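Local coordinates for hypothetical sugar ABC-transporter sugar binding protein (Arthrobacter globiformis, PDB 7BVT) that probably captures cyclic alpha-maltosyl-1,6-maltose outside the cell and hands it to an ABC transporter for uptake, at residues D112-L115 and T116-D120; F201-N204 and L205-G209; D211-T214 and A215-A219; A313-L316 and S317-L320. All blocks are in the same frame, centred on the assembly; numbering follows the deposited sequence.

Interaction 1: residues D112-L115 and T116-D120; sequences DDTL and TDVND
Thr116 folds back on Asp112 one turn earlier in the short helix 112-117. CB rests 3.5 Å from Asp112 O, the carbonyl oxygen that also takes the backbone N-H of Thr116 in an i to i+4 helical bond of 2.8 Å. With OG1 anti to the carbonyl carbon (chi1 -62°), the hydroxyl lies beside the backbone N and comes within 3.0 Å of that same Asp112 O, and a water sits 2.6 Å from OG1. That water donates to Asp113 OD1, so it joins the carboxylate of Asp113 to the Thr116 hydroxyl along the exposed flank of the helix. The methyl CG2, anti to the backbone N, leaves the hydroxyl alone to face the preceding turn.

Further on, Asp117 N reaches Asp113 O and, more weakly, Thr114 O, while OD2 of Asp117 is hydrogen-bonded to Ser340 OG, beside helix 339-342. Val118 is the first residue to leave helical angles, yet its N-H still bonds to Thr114 O. Asn119 OD1 then accepts from Leu122 N, capping helix 120-125. The turn is set against strand 131-136, where Leu115 packs on Val135 and Val118 on Pro136. A second water lies within bonding distance of Leu115 O and Val118 O, and the CG2 methyl of Val118 lies 3.3 Å from Thr114 O.

Interaction 2: residues F201-N204 and L205-G209; sequences FQVN and LWQAG
Leu205 sits one turn after Phe201 in helix 195-207; its N-H bonds to Phe201 O, and its CB meets CE2 of the Phe201 ring at 3.9 Å, approaching obliquely. Trp206 follows, its N-H donating to Gln202 O. With chi1 at -71° the indole swings back over the preceding turn and lays one face against Gln202: CB of Gln202 stands 3.9 Å from the centroid of the six-membered ring, a CH-pi contact only 17° off the ring normal, and Gln202 O lies over the same ring system toward its rim, 3.2 Å from CE3. Gln207 runs extended beside Val203 and Asn204. Its CG passes 3.2 Å from Val203 O, and its OE1 accepts a 2.8 Å bond from Asn204 ND2. The donor uses an N-H in its own amide plane but arrives well above the carbonyl plane of Gln207, with the two amides turned 39° apart. Trp165 NE1 also donates to this OE1, so two donors grip a buried oxygen. Ala208 N bonds to Asn204 O, and Gly209, with positive phi, completes a Schellman motif, its N-H bonding back to Trp206 O.

The helix is packed on several sides. Phe201 meets Trp234 of helix 225-239 edge-to-face, Asn204 OD1 accepts from Trp234 NE1, Trp206 stacks with His369, and Val203 and Asn204 lean on Gln260 of strand 258-262.

Interaction 3: residues D211-T214 and A215-A219; sequences DFLT and ADNSA
Thr214 and Asp216 set their side chains alongside each other, pointing the same way, and the hydroxyl OG1 donates 3.0 Å to Asp216 OD1, meeting it nearly along the C-O axis. Chi1 of 56° places OG1 between the backbone N and the carbonyl carbon of Thr214, where it faces into the turn and can also take a weak bond from Ala219 N. OD1 is gripped from two further directions: Ser218 OG comes to its syn side at 2.6 Å, and Ser218 N from above the carboxylate plane at 2.9 Å. Leu213 instead crosses Asn217 at about a right angle, its CD1 4.1 Å from Asn217 CA, while Leu213 CB passes 3.6 Å from Ala219 O. That carbonyl oxygen is taken by Thr214 N at 2.8 Å. Replacing Thr214 with valine would probably leave Asp216 OD1 without one of its three donors and Ala219 N without its weak acceptor, making the carboxylate less firmly placed. Leu213 also packs on Val409 and Leu413 of helix 398-415. The arrangement combines a type I beta turn, Thr214 to Asn217, closed by Asn217 N to Thr214 O, with an Asx turn at Asp216, in the loop between helices 195-207 and 225-239.

Interaction 4: residues A313-L316 and S317-L320; sequences ADFL and SWFL
Phe315 and Phe319 both carry CG anti to the backbone N (chi1 171° and -157°), which sends their rings the same way from successive turns of helix 306-319. They lie obliquely side by side with CZ of Phe315 4.1 Å from CD1 of Phe319 and the planes 43° apart. Trp318, likewise anti, brings CE3 to 4.1 Å from CE1 of Phe315, the two side chains crossing at a slant. Ser317 turns the other way: with OG beside its own backbone N, the hydroxyl donates to Ala313 O at 2.8 Å. The backbone N-H of Ser317 reaches the same oxygen, also at 2.8 Å, from the opposite face of the carbonyl plane, so two bonds hold it. The serine side chain touches Ile110 and Pro111, in the loop before helix 112-117. An alanine here is likely to leave Ala313 O with the backbone N-H as its one donor in this turn and to open a small gap there.

The aromatic side of the helix faces helix 38-53, where Tyr51 meets Phe315 edge-to-face, Phe44 touches Phe315 and Phe319, and Met47 touches Trp318 and Phe319. Leu316 packs on strands 86-90 and 292-301, tying the helix to the central sheet.

How the interactions relate
Along the chain the four contacts come in numerical order, and in space they form two pairs. Interactions 1 and 4, with centres about 13 Å apart, touch where Thr114 CG2 packs 3.7 Å from Leu320 CB, so helix 112-117 abuts the end of helix 306-319. Interactions 2 and 3, centres about 14 Å apart, join helix 195-207 to the loop after it, with Leu205 and Gln202 packing on Phe212. The centres of interactions 2 and 4 lie about 34 Å apart on opposite sides of the chain's centre. Strand 292-301 touches both helices 195-207 and 306-319. Helix 195-207 carries glycan-pocket residues Glu195, Gly196, Trp199 and Asn200, and the Gln202 side chain is about 8 Å from a bound glucose unit.

Interaction 1: residues D112-L115 and T116-D120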
loop_
_atom_site.group_PDB
_atom_site.type_symbol
_atom_site.label_atom_id
_atom_site.label_comp_id
_atom_site.label_asym_id
_atom_site.label_seq_id
_atom_site.Cartn_x
_atom_site.Cartn_y
_atom_site.Cartn_z
ATOM N N ASP A 112 -9.882 -3.799 22.608
ATOM C CA ASP A 112 -8.461 -3.468 22.743
ATOM C C ASP A 112 -7.594 -4.563 22.122
ATOM O O ASP A 112 -6.599 -4.249 21.366
ATOM C CB ASP A 112 -8.083 -3.281 24.212
ATOM C CG ASP A 112 -8.841 -2.259 25.052
ATOM O OD1 ASP A 112 -9.638 -1.445 24.540
ATOM O OD2 ASP A 112 -8.573 -2.233 26.266
ATOM N N ASP A 113 -7.884 -5.847 22.372
ATOM C CA ASP A 113 -7.009 -6.937 21.862
ATOM C C ASP A 113 -7.065 -6.999 20.324
ATOM O O ASP A 113 -6.064 -7.338 19.701
ATOM C CB ASP A 113 -7.321 -8.287 22.485
ATOM C CG ASP A 113 -6.968 -8.360 23.975
ATOM O OD1 ASP A 113 -6.390 -7.393 24.490
ATOM O OD2 ASP A 113 -7.323 -9.376 24.605
ATOM N N THR A 114 -8.187 -6.628 19.718
ATOM C CA THR A 114 -8.263 -6.574 18.239
ATOM C C THR A 114 -7.325 -5.457 17.757
ATOM O O THR A 114 -6.507 -5.694 16.891
ATOM C CB THR A 114 -9.701 -6.317 17.777
ATOM O OG1 THR A 114 -10.413 -7.546 18.070
ATOM C CG2 THR A 114 -9.755 -5.972 16.313
ATOM N N LEU A 115 -7.471 -4.262 18.349
ATOM C CA LEU A 115 -6.654 -3.114 17.871
ATOM C C LEU A 115 -5.153 -3.388 18.114
ATOM O O LEU A 115 -4.338 -3.064 17.244
ATOM C CB LEU A 115 -7.163 -1.829 18.517
ATOM C CG LEU A 115 -8.540 -1.361 18.060
ATOM C CD1 LEU A 115 -8.966 -0.109 18.803
ATOM C CD2 LEU A 115 -8.522 -1.121 16.568
ATOM N N THR A 116 -4.785 -4.042 19.198
ATOM C CA THR A 116 -3.364 -4.404 19.473
ATOM C C THR A 116 -2.821 -5.347 18.404
ATOM O O THR A 116 -1.680 -5.208 17.990
ATOM C CB THR A 116 -3.191 -5.083 20.846
ATOM O OG1 THR A 116 -3.623 -4.092 21.771
ATOM C CG2 THR A 116 -1.745 -5.482 21.047
ATOM N N ASP A 117 -3.652 -6.260 17.911
ATOM C CA ASP A 117 -3.247 -7.313 16.952
ATOM C C ASP A 117 -3.109 -6.689 15.570
ATOM O O ASP A 117 -2.223 -7.116 14.807
ATOM C CB ASP A 117 -4.282 -8.420 16.947
ATOM C CG ASP A 117 -3.913 -9.689 16.175
ATOM O OD1 ASP A 117 -2.740 -9.887 15.822
ATOM O OD2 ASP A 117 -4.851 -10.465 15.923
ATOM N N VAL A 118 -3.997 -5.739 15.242
ATOM C CA VAL A 118 -3.895 -5.058 13.937
ATOM C C VAL A 118 -2.458 -4.563 13.762
ATOM O O VAL A 118 -1.862 -4.040 14.710
ATOM C CB VAL A 118 -4.921 -3.915 13.811
ATOM C CG1 VAL A 118 -4.713 -3.128 12.529
ATOM C CG2 VAL A 118 -6.324 -4.447 13.852
ATOM N N ASN A 119 -1.958 -4.650 12.552
ATOM C CA ASN A 119 -0.635 -4.129 12.150
ATOM C C ASN A 119 -0.380 -2.734 12.744
ATOM O O ASN A 119 -1.157 -1.793 12.535
ATOM C CB ASN A 119 -0.576 -4.111 10.623
ATOM C CG ASN A 119 0.733 -3.522 10.146
ATOM O OD1 ASN A 119 0.816 -2.272 10.090
ATOM N ND2 ASN A 119 1.651 -4.405 9.799
ATOM N N ASP A 120 0.752 -2.559 13.436
ATOM C CA ASP A 120 1.002 -1.312 14.186
ATOM C C ASP A 120 1.183 -0.112 13.244
ATOM O O ASP A 120 0.831 1.008 13.632
ATOM C CB ASP A 120 2.266 -1.497 15.041
ATOM C CG ASP A 120 2.151 -2.481 16.205
ATOM O OD1 ASP A 120 1.068 -2.952 16.522
ATOM O OD2 ASP A 120 3.220 -2.719 16.820
HETATM O O HOH W 1 -4.371 -5.395 23.911
HETATM O O HOH W 2 -1.753 -2.065 16.786
#

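Interaction 2: residues F201-N204 and L205-G209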
loop_
_atom_site.group_PDB
_atom_site.type_symbol
_atom_site.label_atom_id
_atom_site.label_comp_id
_atom_site.label_asym_id
_atom_site.label_seq_id
_atom_site.Cartn_x
_atom_site.Cartn_y
_atom_site.Cartn_z
ATOM N N PHE A 201 9.552 4.539 -4.631
ATOM C CA PHE A 201 10.803 5.083 -4.100
ATOM C C PHE A 201 10.857 4.957 -2.579
ATOM O O PHE A 201 11.917 4.649 -2.029
ATOM C CB PHE A 201 10.960 6.548 -4.515
ATOM C CG PHE A 201 12.266 7.114 -4.059
ATOM C CD1 PHE A 201 13.447 6.859 -4.745
ATOM C CD2 PHE A 201 12.337 7.843 -2.896
ATOM C CE1 PHE A 201 14.658 7.321 -4.257
ATOM C CE2 PHE A 201 13.527 8.338 -2.440
ATOM C CZ PHE A 201 14.695 8.081 -3.111
ATOM N N GLN A 202 9.743 5.210 -1.886
ATOM C CA GLN A 202 9.767 5.188 -0.413
ATOM C C GLN A 202 10.292 3.827 0.065
ATOM O O GLN A 202 10.902 3.753 1.090
ATOM C CB GLN A 202 8.369 5.436 0.142
ATOM C CG GLN A 202 8.002 6.905 0.146
ATOM C CD GLN A 202 6.495 7.169 0.165
ATOM O OE1 GLN A 202 5.680 6.296 -0.097
ATOM N NE2 GLN A 202 6.132 8.430 0.459
ATOM N N VAL A 203 9.959 2.752 -0.632
ATOM C CA VAL A 203 10.430 1.397 -0.231
ATOM C C VAL A 203 11.941 1.448 -0.075
ATOM O O VAL A 203 12.458 1.029 0.935
ATOM C CB VAL A 203 10.055 0.366 -1.301
ATOM C CG1 VAL A 203 10.725 -0.970 -1.038
ATOM C CG2 VAL A 203 8.555 0.223 -1.408
ATOM N N ASN A 204 12.628 1.944 -1.092
ATOM C CA ASN A 204 14.106 1.913 -1.118
ATOM C C ASN A 204 14.682 2.972 -0.172
ATOM O O ASN A 204 15.717 2.685 0.495
ATOM C CB ASN A 204 14.576 2.165 -2.547
ATOM C CG ASN A 204 14.181 1.063 -3.512
ATOM O OD1 ASN A 204 13.833 1.348 -4.654
ATOM N ND2 ASN A 204 14.153 -0.190 -3.062
ATOM N N LEU A 205 13.989 4.101 0.031
ATOM C CA LEU A 205 14.386 5.115 1.025
ATOM C C LEU A 205 14.376 4.441 2.416
ATOM O O LEU A 205 15.334 4.546 3.182
ATOM C CB LEU A 205 13.416 6.293 0.920
ATOM C CG LEU A 205 13.546 7.338 2.028
ATOM C CD1 LEU A 205 14.847 8.129 1.897
ATOM C CD2 LEU A 205 12.345 8.255 1.992
ATOM N N TRP A 206 13.311 3.751 2.781
ATOM C CA TRP A 206 13.223 3.068 4.092
ATOM C C TRP A 206 14.237 1.924 4.228
ATOM O O TRP A 206 14.856 1.804 5.329
ATOM C CB TRP A 206 11.814 2.567 4.311
ATOM C CG TRP A 206 10.809 3.634 4.561
ATOM C CD1 TRP A 206 10.947 4.783 5.286
ATOM C CD2 TRP A 206 9.469 3.630 4.052
ATOM N NE1 TRP A 206 9.766 5.506 5.265
ATOM C CE2 TRP A 206 8.850 4.831 4.485
ATOM C CE3 TRP A 206 8.759 2.759 3.209
ATOM C CZ2 TRP A 206 7.541 5.133 4.166
ATOM C CZ3 TRP A 206 7.445 3.055 2.933
ATOM C CH2 TRP A 206 6.853 4.223 3.397
ATOM N N GLN A 207 14.489 1.168 3.162
ATOM C CA GLN A 207 15.467 0.075 3.228
ATOM C C GLN A 207 16.862 0.651 3.496
ATOM O O GLN A 207 17.635 -0.009 4.167
ATOM C CB GLN A 207 15.522 -0.657 1.885
ATOM C CG GLN A 207 14.268 -1.462 1.607
ATOM C CD GLN A 207 14.324 -2.055 0.230
ATOM O OE1 GLN A 207 14.944 -1.467 -0.662
ATOM N NE2 GLN A 207 13.752 -3.253 0.042
ATOM N N ALA A 208 17.180 1.850 3.007
ATOM C CA ALA A 208 18.490 2.505 3.235
ATOM C C ALA A 208 18.570 3.092 4.663
ATOM O O ALA A 208 19.653 3.587 5.049
ATOM C CB ALA A 208 18.728 3.565 2.200
ATOM N N GLY A 209 17.492 3.045 5.445
ATOM C CA GLY A 209 17.491 3.599 6.814
ATOM C C GLY A 209 17.006 5.024 6.823
ATOM O O GLY A 209 17.154 5.691 7.851
#

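Interaction 3: residues D211-T214 and A215-A219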
loop_
_atom_site.group_PDB
_atom_site.type_symbol
_atom_site.label_atom_id
_atom_site.label_comp_id
_atom_site.label_asym_id
_atom_site.label_seq_id
_atom_site.Cartn_x
_atom_site.Cartn_y
_atom_site.Cartn_z
ATOM N N ASP A 211 14.130 8.326 6.096
ATOM C CA ASP A 211 12.784 8.748 6.501
ATOM C C ASP A 211 12.236 9.614 5.384
ATOM O O ASP A 211 13.017 10.342 4.740
ATOM C CB ASP A 211 12.833 9.479 7.846
ATOM C CG ASP A 211 13.460 8.661 8.952
ATOM O OD1 ASP A 211 12.861 7.691 9.351
ATOM O OD2 ASP A 211 14.551 9.050 9.420
ATOM N N PHE A 212 10.914 9.646 5.230
ATOM C CA PHE A 212 10.271 10.482 4.189
ATOM C C PHE A 212 9.968 11.855 4.786
ATOM O O PHE A 212 10.586 12.835 4.360
ATOM C CB PHE A 212 9.059 9.774 3.565
ATOM C CG PHE A 212 8.460 10.530 2.420
ATOM C CD1 PHE A 212 9.160 10.671 1.243
ATOM C CD2 PHE A 212 7.226 11.144 2.538
ATOM C CE1 PHE A 212 8.608 11.391 0.195
ATOM C CE2 PHE A 212 6.686 11.869 1.502
ATOM C CZ PHE A 212 7.368 11.985 0.315
ATOM N N LEU A 213 9.022 11.916 5.726
ATOM C CA LEU A 213 8.834 13.170 6.519
ATOM C C LEU A 213 9.363 12.974 7.931
ATOM O O LEU A 213 9.666 11.861 8.397
ATOM C CB LEU A 213 7.357 13.560 6.563
ATOM C CG LEU A 213 6.637 13.791 5.231
ATOM C CD1 LEU A 213 5.245 14.361 5.402
ATOM C CD2 LEU A 213 7.441 14.644 4.256
ATOM N N THR A 214 9.495 14.090 8.648
ATOM C CA THR A 214 9.830 14.042 10.097
ATOM C C THR A 214 8.663 13.410 10.846
ATOM O O THR A 214 7.560 13.289 10.268
ATOM C CB THR A 214 10.117 15.458 10.610
ATOM O OG1 THR A 214 8.947 16.201 10.297
ATOM C CG2 THR A 214 11.366 16.040 9.984
ATOM N N ALA A 215 8.881 13.040 12.105
ATOM C CA ALA A 215 7.898 12.269 12.911
ATOM C C ALA A 215 6.606 13.079 13.084
ATOM O O ALA A 215 5.538 12.467 13.082
ATOM C CB ALA A 215 8.478 11.861 14.247
ATOM N N ASP A 216 6.681 14.415 13.091
ATOM C CA ASP A 216 5.460 15.267 13.174
ATOM C C ASP A 216 4.920 15.695 11.796
ATOM O O ASP A 216 4.009 16.522 11.746
ATOM C CB ASP A 216 5.746 16.457 14.103
ATOM C CG ASP A 216 6.685 17.493 13.538
ATOM O OD1 ASP A 216 7.123 17.332 12.375
ATOM O OD2 ASP A 216 6.950 18.485 14.264
ATOM N N ASN A 217 5.412 15.133 10.686
ATOM C CA ASN A 217 4.962 15.468 9.314
ATOM C C ASN A 217 5.152 16.960 9.014
ATOM O O ASN A 217 4.501 17.451 8.106
ATOM C CB ASN A 217 3.522 14.988 9.056
ATOM C CG ASN A 217 3.415 13.478 9.209
ATOM O OD1 ASN A 217 4.408 12.747 9.018
ATOM N ND2 ASN A 217 2.242 13.021 9.643
ATOM N N SER A 218 6.011 17.668 9.752
ATOM C CA SER A 218 6.173 19.142 9.525
ATOM C C SER A 218 7.156 19.423 8.382
ATOM O O SER A 218 7.114 20.539 7.807
ATOM C CB SER A 218 6.623 19.877 10.774
ATOM O OG SER A 218 7.917 19.470 11.212
ATOM N N ALA A 219 8.072 18.500 8.086
ATOM C CA ALA A 219 9.103 18.799 7.072
ATOM C C ALA A 219 9.523 17.509 6.374
ATOM O O ALA A 219 9.422 16.413 7.021
ATOM C CB ALA A 219 10.283 19.423 7.744
#

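Interaction 4: residues A313-L316 and S317-L320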
loop_
_atom_site.group_PDB
_atom_site.type_symbol
_atom_site.label_atom_id
_atom_site.label_comp_id
_atom_site.label_asym_id
_atom_site.label_seq_id
_atom_site.Cartn_x
_atom_site.Cartn_y
_atom_site.Cartn_z
ATOM N N ALA A 313 -19.223 0.425 15.065
ATOM C CA ALA A 313 -17.986 -0.231 15.543
ATOM C C ALA A 313 -18.250 -1.713 15.854
ATOM O O ALA A 313 -17.338 -2.529 15.780
ATOM C CB ALA A 313 -17.444 0.513 16.762
ATOM N N ASP A 314 -19.487 -2.113 16.140
ATOM C CA ASP A 314 -19.824 -3.530 16.401
ATOM C C ASP A 314 -19.595 -4.327 15.107
ATOM O O ASP A 314 -19.015 -5.417 15.172
ATOM C CB ASP A 314 -21.254 -3.741 16.903
ATOM C CG ASP A 314 -21.533 -5.174 17.283
ATOM O OD1 ASP A 314 -21.049 -5.582 18.373
ATOM O OD2 ASP A 314 -22.192 -5.911 16.478
ATOM N N PHE A 315 -20.040 -3.792 13.987
ATOM C CA PHE A 315 -19.804 -4.442 12.679
ATOM C C PHE A 315 -18.291 -4.511 12.380
ATOM O O PHE A 315 -17.784 -5.601 12.036
ATOM C CB PHE A 315 -20.543 -3.732 11.560
ATOM C CG PHE A 315 -20.139 -4.235 10.209
ATOM C CD1 PHE A 315 -20.385 -5.550 9.839
ATOM C CD2 PHE A 315 -19.430 -3.413 9.361
ATOM C CE1 PHE A 315 -19.943 -6.020 8.625
ATOM C CE2 PHE A 315 -18.999 -3.888 8.138
ATOM C CZ PHE A 315 -19.282 -5.186 7.760
ATOM N N LEU A 316 -17.581 -3.410 12.597
ATOM C CA LEU A 316 -16.121 -3.399 12.302
ATOM C C LEU A 316 -15.426 -4.387 13.246
ATOM O O LEU A 316 -14.517 -5.094 12.814
ATOM C CB LEU A 316 -15.586 -1.969 12.445
ATOM C CG LEU A 316 -16.028 -0.943 11.419
ATOM C CD1 LEU A 316 -15.341 0.389 11.641
ATOM C CD2 LEU A 316 -15.816 -1.404 10.000
ATOM N N SER A 317 -15.847 -4.467 14.516
ATOM C CA SER A 317 -15.236 -5.423 15.484
ATOM C C SER A 317 -15.428 -6.848 14.949
ATOM O O SER A 317 -14.499 -7.636 14.956
ATOM C CB SER A 317 -15.839 -5.274 16.873
ATOM O OG SER A 317 -15.606 -3.958 17.400
ATOM N N TRP A 318 -16.629 -7.150 14.465
ATOM C CA TRP A 318 -16.899 -8.518 13.944
ATOM C C TRP A 318 -16.040 -8.779 12.705
ATOM O O TRP A 318 -15.446 -9.867 12.579
ATOM C CB TRP A 318 -18.410 -8.662 13.691
ATOM C CG TRP A 318 -18.742 -9.968 13.058
ATOM C CD1 TRP A 318 -19.041 -11.139 13.698
ATOM C CD2 TRP A 318 -18.855 -10.227 11.641
ATOM N NE1 TRP A 318 -19.253 -12.137 12.771
ATOM C CE2 TRP A 318 -19.204 -11.592 11.520
ATOM C CE3 TRP A 318 -18.704 -9.468 10.464
ATOM C CZ2 TRP A 318 -19.301 -12.223 10.291
ATOM C CZ3 TRP A 318 -18.881 -10.082 9.244
ATOM C CH2 TRP A 318 -19.230 -11.426 9.163
ATOM N N PHE A 319 -16.001 -7.800 11.821
ATOM C CA PHE A 319 -15.205 -7.869 10.583
ATOM C C PHE A 319 -13.730 -8.131 10.908
ATOM O O PHE A 319 -13.054 -8.795 10.121
ATOM C CB PHE A 319 -15.380 -6.596 9.759
ATOM C CG PHE A 319 -15.059 -6.829 8.311
ATOM C CD1 PHE A 319 -15.942 -7.514 7.483
ATOM C CD2 PHE A 319 -13.889 -6.337 7.764
ATOM C CE1 PHE A 319 -15.662 -7.678 6.141
ATOM C CE2 PHE A 319 -13.632 -6.504 6.413
ATOM C CZ PHE A 319 -14.514 -7.188 5.609
ATOM N N LEU A 320 -13.259 -7.671 12.070
ATOM C CA LEU A 320 -11.811 -7.764 12.428
ATOM C C LEU A 320 -11.517 -8.967 13.328
ATOM O O LEU A 320 -10.380 -9.093 13.792
ATOM C CB LEU A 320 -11.405 -6.439 13.081
ATOM C CG LEU A 320 -11.280 -5.284 12.080
ATOM C CD1 LEU A 320 -11.089 -3.951 12.778
ATOM C CD2 LEU A 320 -10.155 -5.529 11.062
#